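Local coordinates for glutamine amidotransferase domain-containing protein (Thermotoga maritima, PDB 1O1Y) that probably removes the amide nitrogen of glutamine and passes it to an acceptor, as glutamine amidotransferases of its class do, though its acceptor is not established, at residues 84-87 with 88-92; 104-107 with 108-112; 139-142 with 143-146; 155-158 with 159-162. One frame throughout, in Å; residues are numbered along the deposited sequence. Where two conformers were deposited one is given.

Contact 1 of 4, residues 84-87 with 88-92; sequences QLIE and EILKK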
loop_
_atom_site.group_PDB
_atom_site.type_symbol
_atom_site.label_atom_id
_atom_site.label_comp_id
_atom_site.label_asym_id
_atom_site.label_seq_id
_atom_site.Cartn_x
_atom_site.Cartn_y
_atom_site.Cartn_z
ATOM N N GLN A 84 2.353 4.686 -16.455
ATOM C CA GLN A 84 2.757 5.974 -16.979
ATOM C C GLN A 84 2.749 7.012 -15.861
ATOM O O GLN A 84 3.689 7.845 -15.753
ATOM C CB GLN A 84 1.859 6.448 -18.128
ATOM C CG GLN A 84 2.004 5.601 -19.367
ATOM C CD GLN A 84 1.021 5.946 -20.479
ATOM O OE1 GLN A 84 -0.089 6.420 -20.232
ATOM N NE2 GLN A 84 1.427 5.675 -21.707
ATOM N N LEU A 85 1.733 6.980 -15.014
ATOM C CA LEU A 85 1.690 7.926 -13.871
ATOM C C LEU A 85 2.841 7.704 -12.911
ATOM O O LEU A 85 3.471 8.672 -12.444
ATOM C CB LEU A 85 0.373 7.828 -13.108
ATOM C CG LEU A 85 -0.885 8.199 -13.877
ATOM C CD1 LEU A 85 -2.098 8.007 -12.985
ATOM C CD2 LEU A 85 -0.826 9.606 -14.399
ATOM N N ILE A 86 3.159 6.446 -12.617
ATOM C CA ILE A 86 4.273 6.158 -11.707
ATOM C C ILE A 86 5.568 6.737 -12.249
ATOM O O ILE A 86 6.308 7.340 -11.510
ATOM C CB ILE A 86 4.412 4.622 -11.439
ATOM C CG1 ILE A 86 3.231 4.059 -10.669
ATOM C CG2 ILE A 86 5.660 4.334 -10.582
ATOM C CD1 ILE A 86 3.181 2.492 -10.616
ATOM N N GLU A 87 5.817 6.563 -13.535
ATOM C CA GLU A 87 7.007 7.073 -14.166
ATOM C C GLU A 87 7.074 8.595 -13.991
ATOM O O GLU A 87 8.124 9.149 -13.609
ATOM C CB GLU A 87 7.041 6.683 -15.639
ATOM C CG GLU A 87 7.189 5.195 -15.902
ATOM C CD GLU A 87 8.635 4.710 -15.919
ATOM O OE1 GLU A 87 9.536 5.421 -15.390
ATOM O OE2 GLU A 87 8.856 3.589 -16.450
ATOM N N GLU A 88 5.942 9.263 -14.190
ATOM C CA GLU A 88 5.907 10.722 -14.054
ATOM C C GLU A 88 6.091 11.150 -12.592
ATOM O O GLU A 88 6.754 12.162 -12.306
ATOM C CB GLU A 88 4.592 11.289 -14.529
ATOM C CG GLU A 88 4.261 11.162 -15.993
ATOM C CD GLU A 88 2.926 11.841 -16.279
ATOM O OE1 GLU A 88 2.815 13.081 -16.006
ATOM O OE2 GLU A 88 1.989 11.133 -16.740
ATOM N N ILE A 89 5.492 10.397 -11.691
ATOM C CA ILE A 89 5.575 10.671 -10.256
ATOM C C ILE A 89 7.035 10.557 -9.771
ATOM O O ILE A 89 7.534 11.404 -9.027
ATOM C CB ILE A 89 4.638 9.733 -9.470
ATOM C CG1 ILE A 89 3.172 10.141 -9.629
ATOM C CG2 ILE A 89 5.020 9.695 -7.979
ATOM C CD1 ILE A 89 2.150 9.041 -9.366
ATOM N N LEU A 90 7.761 9.562 -10.267
ATOM C CA LEU A 90 9.173 9.449 -9.948
ATOM C C LEU A 90 9.968 10.579 -10.530
ATOM O O LEU A 90 10.835 11.114 -9.854
ATOM C CB LEU A 90 9.724 8.113 -10.438
ATOM C CG LEU A 90 9.162 6.920 -9.737
ATOM C CD1 LEU A 90 9.530 5.672 -10.475
ATOM C CD2 LEU A 90 9.678 6.808 -8.288
ATOM N N LYS A 91 9.691 10.965 -11.774
ATOM C CA LYS A 91 10.439 12.034 -12.400
ATOM C C LYS A 91 10.241 13.357 -11.686
ATOM O O LYS A 91 11.179 14.157 -11.569
ATOM C CB LYS A 91 10.041 12.192 -13.876
ATOM C CG LYS A 91 10.807 13.289 -14.591
ATOM C CD LYS A 91 10.298 13.547 -16.006
ATOM C CE LYS A 91 11.052 14.735 -16.645
ATOM N NZ LYS A 91 11.441 14.464 -18.049
ATOM N N LYS A 92 9.020 13.600 -11.214
ATOM C CA LYS A 92 8.651 14.885 -10.604
ATOM C C LYS A 92 8.947 14.829 -9.100
ATOM O O LYS A 92 8.746 15.804 -8.411
ATOM C CB LYS A 92 7.157 15.154 -10.804
ATOM C CG LYS A 92 6.740 15.612 -12.218
ATOM C CD LYS A 92 5.194 15.441 -12.422
ATOM C CE LYS A 92 4.756 15.560 -13.905
ATOM N NZ LYS A 92 5.266 16.800 -14.514
#
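Leu85 and Ile89 meet one turn apart on helix 78-92, and the backbone between them carries regular i to i+4 hydrogen bonds. Ile89 N reaches Leu85 O at 2.8 Å and Leu90 N reaches Ile86 O at 2.9 Å; Glu88 N to Gln84 O and Lys91 N to Glu87 O complete the set.

The apolar contacts follow the same spacing. Ile86 and Leu90 run side by side, CG2 of Ile86 4.1 Å from CD1 of Leu90, while CB of Leu85 approaches CD1 of Ile89 at 4.3 Å. In Ile86 the CG2 methyl stands opposite the backbone N and beside the carbonyl carbon, which places it on the side of the following turn.

Glu88 works differently. Its CG lies 3.4 Å from Gln84 O, and its extended chain carries OE2 to 4.0 Å from Leu85 CD2. Cut back to an alanine here, the side chain is likely to leave the Leu85 methyl and Gln84 O without the cover of CG and the carboxylate.

The chemistry is thus that of an amphipathic helix in a beta-alpha-beta unit: Ile86 and Ile89 pack on Leu63 and Val61 of strand 60-63, Ile86 and Leu90 on Val109 of helix 102-109, and Leu85 on Leu51 of a loop, whereas Gln84, Glu87 and Lys91 belong to the exposed side.

Contact 2 of 4, residues 104-107 with 108-112; sequences QMLA and KVLGA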
loop_
_atom_site.group_PDB
_atom_site.type_symbol
_atom_site.label_atom_id
_atom_site.label_comp_id
_atom_site.label_asym_id
_atom_site.label_seq_id
_atom_site.Cartn_x
_atom_site.Cartn_y
_atom_site.Cartn_z
ATOM N N GLN A 104 4.345 -3.607 -5.738
ATOM C CA GLN A 104 4.860 -4.453 -6.819
ATOM C C GLN A 104 4.960 -3.666 -8.118
ATOM O O GLN A 104 5.931 -3.787 -8.858
ATOM C CB GLN A 104 3.920 -5.641 -6.998
ATOM C CG GLN A 104 4.000 -6.564 -5.819
ATOM C CD GLN A 104 2.867 -7.518 -5.722
ATOM O OE1 GLN A 104 1.980 -7.578 -6.589
ATOM N NE2 GLN A 104 2.874 -8.285 -4.654
HETATM N N MSE A 105 3.985 -2.799 -8.380
HETATM C CA MSE A 105 4.026 -1.949 -9.575
HETATM C C MSE A 105 5.177 -0.968 -9.496
HETATM O O MSE A 105 5.847 -0.707 -10.496
HETATM C CB MSE A 105 2.692 -1.213 -9.759
HETATM C CG MSE A 105 1.564 -2.191 -10.111
HETATM SE SE MSE A 105 -0.148 -1.315 -10.285
HETATM C CE MSE A 105 0.192 -0.296 -11.871
ATOM N N LEU A 106 5.419 -0.427 -8.314
ATOM C CA LEU A 106 6.553 0.466 -8.121
ATOM C C LEU A 106 7.872 -0.289 -8.354
ATOM O O LEU A 106 8.777 0.208 -9.033
ATOM C CB LEU A 106 6.543 1.077 -6.705
ATOM C CG LEU A 106 7.748 1.974 -6.346
ATOM C CD1 LEU A 106 7.880 3.192 -7.239
ATOM C CD2 LEU A 106 7.662 2.409 -4.866
ATOM N N ALA A 107 8.005 -1.472 -7.770
ATOM C CA ALA A 107 9.206 -2.296 -7.964
ATOM C C ALA A 107 9.482 -2.573 -9.436
ATOM O O ALA A 107 10.607 -2.503 -9.897
ATOM C CB ALA A 107 9.080 -3.595 -7.228
ATOM N N LYS A 108 8.436 -2.905 -10.181
ATOM C CA LYS A 108 8.553 -3.137 -11.613
ATOM C C LYS A 108 9.073 -1.897 -12.372
ATOM O O LYS A 108 9.929 -2.008 -13.223
ATOM C CB LYS A 108 7.189 -3.604 -12.186
ATOM C CG LYS A 108 7.193 -3.752 -13.681
ATOM C CD LYS A 108 5.833 -4.289 -14.184
ATOM C CE LYS A 108 5.624 -3.976 -15.665
ATOM N NZ LYS A 108 4.349 -4.515 -16.275
ATOM N N VAL A 109 8.515 -0.730 -12.076
ATOM C CA VAL A 109 8.946 0.499 -12.729
ATOM C C VAL A 109 10.436 0.760 -12.450
ATOM O O VAL A 109 11.180 1.258 -13.322
ATOM C CB VAL A 109 8.050 1.672 -12.342
ATOM C CG1 VAL A 109 8.635 2.972 -12.814
ATOM C CG2 VAL A 109 6.655 1.483 -12.929
ATOM N N LEU A 110 10.885 0.367 -11.256
ATOM C CA LEU A 110 12.280 0.539 -10.826
ATOM C C LEU A 110 13.147 -0.647 -11.284
ATOM O O LEU A 110 14.303 -0.807 -10.855
ATOM C CB LEU A 110 12.311 0.676 -9.305
ATOM C CG LEU A 110 11.662 1.970 -8.795
ATOM C CD1 LEU A 110 11.693 1.956 -7.286
ATOM C CD2 LEU A 110 12.380 3.180 -9.325
ATOM N N GLY A 111 12.587 -1.501 -12.131
ATOM C CA GLY A 111 13.381 -2.488 -12.833
ATOM C C GLY A 111 13.420 -3.892 -12.236
ATOM O O GLY A 111 14.103 -4.739 -12.790
ATOM N N ALA A 112 12.661 -4.153 -11.174
ATOM C CA ALA A 112 12.720 -5.433 -10.448
ATOM C C ALA A 112 11.615 -6.366 -10.917
ATOM O O ALA A 112 10.558 -5.909 -11.290
ATOM C CB ALA A 112 12.559 -5.205 -8.965
#
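Ala107 and Ala112 meet across a Schellman motif, the turn that ends helix 102-109. Gly111, with its positive phi of 97°, is the C-prime residue: Ala112 N bonds back to Ala107 O at 2.9 Å, and Gly111 N bonds to Lys108 O inside that loop. The donor at Ala107 O stands 34° from the carbonyl plane, a wider tilt than in the three regular helical bonds before it, from Lys108 N to Gln104 O, Val109 N to Met105 O and Leu110 N to Leu106 O.

The tight part is apolar. Leu106 reaches forward with CG opposite its backbone N (chi1 176°), bringing CD1 within 4.0 Å of Leu110 CD1, the two chains set at a slant. Leu110 CG also covers Leu106 O at 3.4 Å. Phe174 of strand 173-176 packs on Leu106, Ala107 and Leu110, and Pro157 closes over Leu110 and Ala112, so the apolar face of the helix end is buried.

The solvent side is that of Gly111, which is exposed. Lys108 is intermediate: CB is 3.6 Å from Gln104 O, and its extended chain then takes NZ away to a salt bridge with Glu73 and a hydrogen bond to Ala70 O. Val109 is only partly exposed, covered by Phe83 and Glu87 of helix 78-92, and its CG2 methyl lies 3.4 Å from Met105 O.

Contact 3 of 4, residues 139-142 with 143-146; sequences EFPD and RLRV. With SO4 (sulfate ion), chain I; SO4 (sulfate ion), chain E; SO4 (sulfate ion), chain H.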
loop_
_atom_site.group_PDB
_atom_site.type_symbol
_atom_site.label_atom_id
_atom_site.label_comp_id
_atom_site.label_asym_id
_atom_site.label_seq_id
_atom_site.Cartn_x
_atom_site.Cartn_y
_atom_site.Cartn_z
ATOM N N GLU A 139 9.593 6.051 13.543
ATOM C CA GLU A 139 8.739 5.748 14.688
ATOM C C GLU A 139 8.333 4.288 14.748
ATOM O O GLU A 139 7.745 3.859 15.764
ATOM C CB GLU A 139 7.452 6.567 14.635
ATOM C CG GLU A 139 7.645 7.997 15.086
ATOM C CD GLU A 139 8.508 8.799 14.143
ATOM O OE1 GLU A 139 9.486 9.425 14.619
ATOM O OE2 GLU A 139 8.195 8.804 12.925
ATOM N N PHE A 140 8.635 3.517 13.694
ATOM C CA PHE A 140 8.150 2.140 13.612
ATOM C C PHE A 140 9.051 1.252 14.468
ATOM O O PHE A 140 10.249 1.486 14.543
ATOM C CB PHE A 140 8.144 1.635 12.162
ATOM C CG PHE A 140 6.979 2.131 11.329
ATOM C CD1 PHE A 140 6.768 3.481 11.125
ATOM C CD2 PHE A 140 6.157 1.226 10.690
ATOM C CE1 PHE A 140 5.712 3.908 10.351
ATOM C CE2 PHE A 140 5.115 1.654 9.907
ATOM C CZ PHE A 140 4.873 3.008 9.752
ATOM N N PRO A 141 8.495 0.203 15.081
ATOM C CA PRO A 141 9.304 -0.689 15.927
ATOM C C PRO A 141 10.086 -1.711 15.083
ATOM O O PRO A 141 9.872 -1.801 13.866
ATOM C CB PRO A 141 8.254 -1.394 16.770
ATOM C CG PRO A 141 7.122 -1.537 15.855
ATOM C CD PRO A 141 7.080 -0.194 15.104
ATOM N N ASP A 142 10.984 -2.442 15.731
ATOM C CA ASP A 142 11.804 -3.441 15.057
ATOM C C ASP A 142 10.980 -4.606 14.520
ATOM O O ASP A 142 11.328 -5.181 13.486
ATOM C CB ASP A 142 12.855 -3.980 16.021
ATOM C CG ASP A 142 13.933 -2.964 16.336
ATOM O OD1 ASP A 142 14.670 -3.194 17.316
ATOM O OD2 ASP A 142 14.090 -1.929 15.647
ATOM N N ARG A 143 9.898 -4.944 15.227
ATOM C CA ARG A 143 9.079 -6.103 14.874
ATOM C C ARG A 143 7.628 -5.722 15.056
ATOM O O ARG A 143 7.245 -5.302 16.147
ATOM C CB ARG A 143 9.499 -7.240 15.769
ATOM C CG ARG A 143 8.790 -8.611 15.714
ATOM C CD ARG A 143 9.357 -9.455 16.832
ATOM N NE ARG A 143 8.836 -10.801 17.053
ATOM C CZ ARG A 143 8.052 -11.141 18.034
ATOM N NH1 ARG A 143 7.692 -12.402 18.133
ATOM N NH2 ARG A 143 7.555 -10.233 18.896
ATOM N N LEU A 144 6.845 -5.830 13.989
ATOM C CA LEU A 144 5.502 -5.203 13.912
ATOM C C LEU A 144 4.534 -6.245 13.341
ATOM O O LEU A 144 4.815 -6.854 12.292
ATOM C CB LEU A 144 5.577 -3.964 12.966
ATOM C CG LEU A 144 4.304 -3.090 12.838
ATOM C CD1 LEU A 144 3.881 -2.419 14.162
ATOM C CD2 LEU A 144 4.508 -2.044 11.788
ATOM N N ARG A 145 3.380 -6.383 13.980
ATOM C CA ARG A 145 2.303 -7.197 13.431
ATOM C C ARG A 145 1.478 -6.382 12.463
ATOM O O ARG A 145 0.998 -5.300 12.783
ATOM C CB ARG A 145 1.436 -7.717 14.551
ATOM C CG ARG A 145 0.528 -8.802 14.117
ATOM C CD ARG A 145 -0.310 -9.403 15.268
ATOM N NE ARG A 145 0.494 -10.240 16.154
ATOM C CZ ARG A 145 0.892 -9.919 17.382
ATOM N NH1 ARG A 145 0.574 -8.745 17.942
ATOM N NH2 ARG A 145 1.588 -10.805 18.088
ATOM N N VAL A 146 1.365 -6.894 11.239
ATOM C CA VAL A 146 0.678 -6.208 10.156
ATOM C C VAL A 146 -0.252 -7.155 9.391
ATOM O O VAL A 146 -0.196 -8.412 9.532
ATOM C CB VAL A 146 1.686 -5.584 9.162
ATOM C CG1 VAL A 146 2.602 -4.630 9.860
ATOM C CG2 VAL A 146 2.437 -6.668 8.398
HETATM S S SO4 I . 11.294 -1.133 19.590
HETATM O O1 SO4 I . 9.925 -1.177 20.065
HETATM O O2 SO4 I . 12.260 -1.582 20.618
HETATM O O3 SO4 I . 11.621 0.232 19.209
HETATM O O4 SO4 I . 11.342 -1.847 18.381
HETATM S S SO4 E . 4.611 -12.185 20.613
HETATM O O1 SO4 E . 4.532 -12.677 21.969
HETATM O O2 SO4 E . 5.249 -10.901 20.606
HETATM O O3 SO4 E . 3.302 -12.093 19.988
HETATM O O4 SO4 E . 5.292 -13.186 19.825
HETATM S S SO4 H . 1.669 -7.399 22.206
HETATM O O1 SO4 H . 0.951 -7.389 23.476
HETATM O O2 SO4 H . 2.227 -6.079 21.938
HETATM O O3 SO4 H . 0.847 -7.726 21.024
HETATM O O4 SO4 H . 2.804 -8.289 22.359
#
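Leu144 sends its two methyls to two different residues of the preceding loop. CD2 lies 3.8 Å from Phe140 CD2, meeting the ring at a slant, and CD1 lies 3.8 Å from Pro141 CG. With CG opposite the backbone N (chi1 -175°) and chi2 near 63°, the leucine fork opens back toward the loop, one branch for the aromatic ring and one for the pyrrolidine. No hydrogen bond joins the two segments; the side-chain contact between them is apolar.

Beyond them lie three sulfate ions, probably from the crystallisation liquor. One accepts a nearly straight bond from Asp142 N, 2.7 Å to its O4 with an N-H...O angle of 173°. A second faces Arg143, extended from CG to NE, whose NH2 reaches sulfate O2 at 2.9 Å while NH1 bonds O4 of the same ion, a two-pronged grip. Arg145 has two conformers, so its sulfate bonds are less certain; in one of them NH2 makes a weak bond to that second ion and NH1 bonds O3 of the third sulfate.

The arrangement is the entry of a loop into strand 143-150 of the large mixed sheet, where Leu144 pairs through its backbone with Val128 and Val146 with Tyr126 on strand 125-130. Side chains alternate along the strand: Leu144 packs on Leu228 of helix 211-237, whereas Arg143 and Arg145 leave the other way, Arg143 forming a cation-pi contact with Phe127. Phe140 and Pro141 of the loop also touch Leu228. Farther out, Phe137 meets the Phe140 ring edge-to-face, and Lys130 NZ bonds Phe140 O.

Contact 4 of 4, residues 155-158 with 159-162; sequences DLPR and RATR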
loop_
_atom_site.group_PDB
_atom_site.type_symbol
_atom_site.label_atom_id
_atom_site.label_comp_id
_atom_site.label_asym_id
_atom_site.label_seq_id
_atom_site.Cartn_x
_atom_site.Cartn_y
_atom_site.Cartn_z
ATOM N N ASP A 155 11.595 -8.755 -6.286
ATOM C CA ASP A 155 13.002 -8.479 -5.998
ATOM C C ASP A 155 13.144 -7.029 -5.546
ATOM O O ASP A 155 12.350 -6.172 -5.893
ATOM C CB ASP A 155 13.828 -8.654 -7.236
ATOM C CG ASP A 155 14.027 -10.102 -7.615
ATOM O OD1 ASP A 155 13.874 -10.982 -6.725
ATOM O OD2 ASP A 155 14.353 -10.427 -8.783
ATOM N N LEU A 156 14.173 -6.754 -4.758
ATOM C CA LEU A 156 14.469 -5.380 -4.339
ATOM C C LEU A 156 15.098 -4.615 -5.491
ATOM O O LEU A 156 16.095 -5.039 -6.030
ATOM C CB LEU A 156 15.435 -5.414 -3.154
ATOM C CG LEU A 156 15.865 -4.081 -2.522
ATOM C CD1 LEU A 156 14.698 -3.464 -1.828
ATOM C CD2 LEU A 156 16.989 -4.312 -1.564
ATOM N N PRO A 157 14.508 -3.495 -5.917
ATOM C CA PRO A 157 15.112 -2.752 -7.009
ATOM C C PRO A 157 16.508 -2.284 -6.647
ATOM O O PRO A 157 16.820 -2.016 -5.478
ATOM C CB PRO A 157 14.195 -1.550 -7.172
ATOM C CG PRO A 157 12.863 -1.989 -6.669
ATOM C CD PRO A 157 13.211 -2.914 -5.513
ATOM N N ARG A 158 17.323 -2.185 -7.661
ATOM C CA ARG A 158 18.734 -1.886 -7.468
ATOM C C ARG A 158 18.892 -0.573 -6.732
ATOM O O ARG A 158 19.708 -0.445 -5.826
ATOM C CB ARG A 158 19.459 -1.816 -8.790
ATOM C CG ARG A 158 20.965 -1.597 -8.601
ATOM C CD ARG A 158 21.751 -1.540 -9.903
ATOM N NE ARG A 158 21.038 -0.727 -10.878
ATOM C CZ ARG A 158 21.216 0.573 -11.065
ATOM N NH1 ARG A 158 22.152 1.243 -10.396
ATOM N NH2 ARG A 158 20.472 1.200 -11.966
ATOM N N ARG A 159 18.128 0.425 -7.094
ATOM C CA ARG A 159 18.401 1.699 -6.417
ATOM C C ARG A 159 17.709 1.839 -5.007
ATOM O O ARG A 159 17.925 2.811 -4.268
ATOM C CB ARG A 159 18.026 2.824 -7.382
ATOM C CG ARG A 159 18.963 2.930 -8.626
ATOM C CD ARG A 159 18.334 3.717 -9.810
ATOM N NE ARG A 159 17.152 3.030 -10.371
ATOM C CZ ARG A 159 16.230 3.592 -11.169
ATOM N NH1 ARG A 159 16.305 4.879 -11.517
ATOM N NH2 ARG A 159 15.219 2.858 -11.625
ATOM N N ALA A 160 16.927 0.842 -4.615
ATOM C CA ALA A 160 16.098 0.947 -3.429
ATOM C C ALA A 160 16.768 0.451 -2.157
ATOM O O ALA A 160 17.678 -0.406 -2.181
ATOM C CB ALA A 160 14.781 0.194 -3.653
ATOM N N THR A 161 16.318 1.009 -1.039
ATOM C CA THR A 161 16.671 0.541 0.294
ATOM C C THR A 161 15.616 -0.355 0.822
ATOM O O THR A 161 14.464 0.036 0.881
ATOM C CB THR A 161 16.807 1.762 1.203
ATOM O OG1 THR A 161 17.881 2.537 0.686
ATOM C CG2 THR A 161 17.267 1.356 2.605
ATOM N N ARG A 162 15.970 -1.570 1.228
ATOM C CA ARG A 162 14.999 -2.420 1.923
ATOM C C ARG A 162 14.750 -1.855 3.318
ATOM O O ARG A 162 15.696 -1.535 4.028
ATOM C CB ARG A 162 15.534 -3.838 2.112
ATOM C CG ARG A 162 14.502 -4.802 2.721
ATOM C CD ARG A 162 15.000 -6.229 2.918
ATOM N NE ARG A 162 15.315 -6.870 1.636
ATOM C CZ ARG A 162 16.523 -7.102 1.140
ATOM N NH1 ARG A 162 17.667 -6.804 1.792
ATOM N NH2 ARG A 162 16.591 -7.669 -0.061
HETATM O O HOH W 1 19.353 -2.289 -3.499
#
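A type I beta turn from Pro157 to Ala160 reverses the chain ahead of strand 161-165. Its closing bond runs from Ala160 N to Pro157 O at 3.0 Å, with the donor standing above the carbonyl plane, 59° out of it. The Ala160 methyl packs against the proline ring, 3.9 Å from Pro157 CD. A water lies 3.0 Å from Arg158 O and 2.8 Å from Ala160 O, bridging the two carbonyls, though it has more acceptors in reach than protons.

Leu156 reaches past the turn to Ala160 and Arg162. Its CD1 sits 4.1 Å from Ala160 CB, and its CD2 lies over one face of the Arg162 guanidinium, 3.7 Å from NH2. That group is placed by a bend at chi3 and held at NE by Asn171. A glycine in place of Leu156 would probably leave this guanidinium face and the Ala160 methyl without their apolar cover.

At the tip, Arg158 and Arg159 slant past each other; their guanidinium planes are 9° apart, but it is Arg159 CG that lies over the Arg158 face. Arg158 NH2 and Arg159 NE are 4.1 Å apart, a proximity of like charges that would be expected to cost some energy at this exposed corner.

Phe174 packs on Leu156 and Ala160, and Thr161 pairs with Val175. The whole is a type I turn leading into strand 161-165, which lies antiparallel to strand 173-176 in the mixed sheet.

In the fold
From the N terminus, contact 1 comes first, inside helix 78-92 of the beta-alpha-beta unit between strands 60-63 and 96-98. Contact 2 follows on the next helix and touches it, mainly through Val109 against Ile86, Glu87 and Leu90, so the two join helices 78-92 and 102-109. Contact 3, at the start of strand 143-150, stands apart, about 29 Å from contact 1 between centres and on the opposite side of the chain's centre. Contact 4 brings the chain back to contact 2, Pro157 on Leu110 tying the end of helix 102-109 to the loop before strand 161-165. All four are local and run in series, with neither nesting nor crossing; contacts 3 and 4 both reach the mixed sheet.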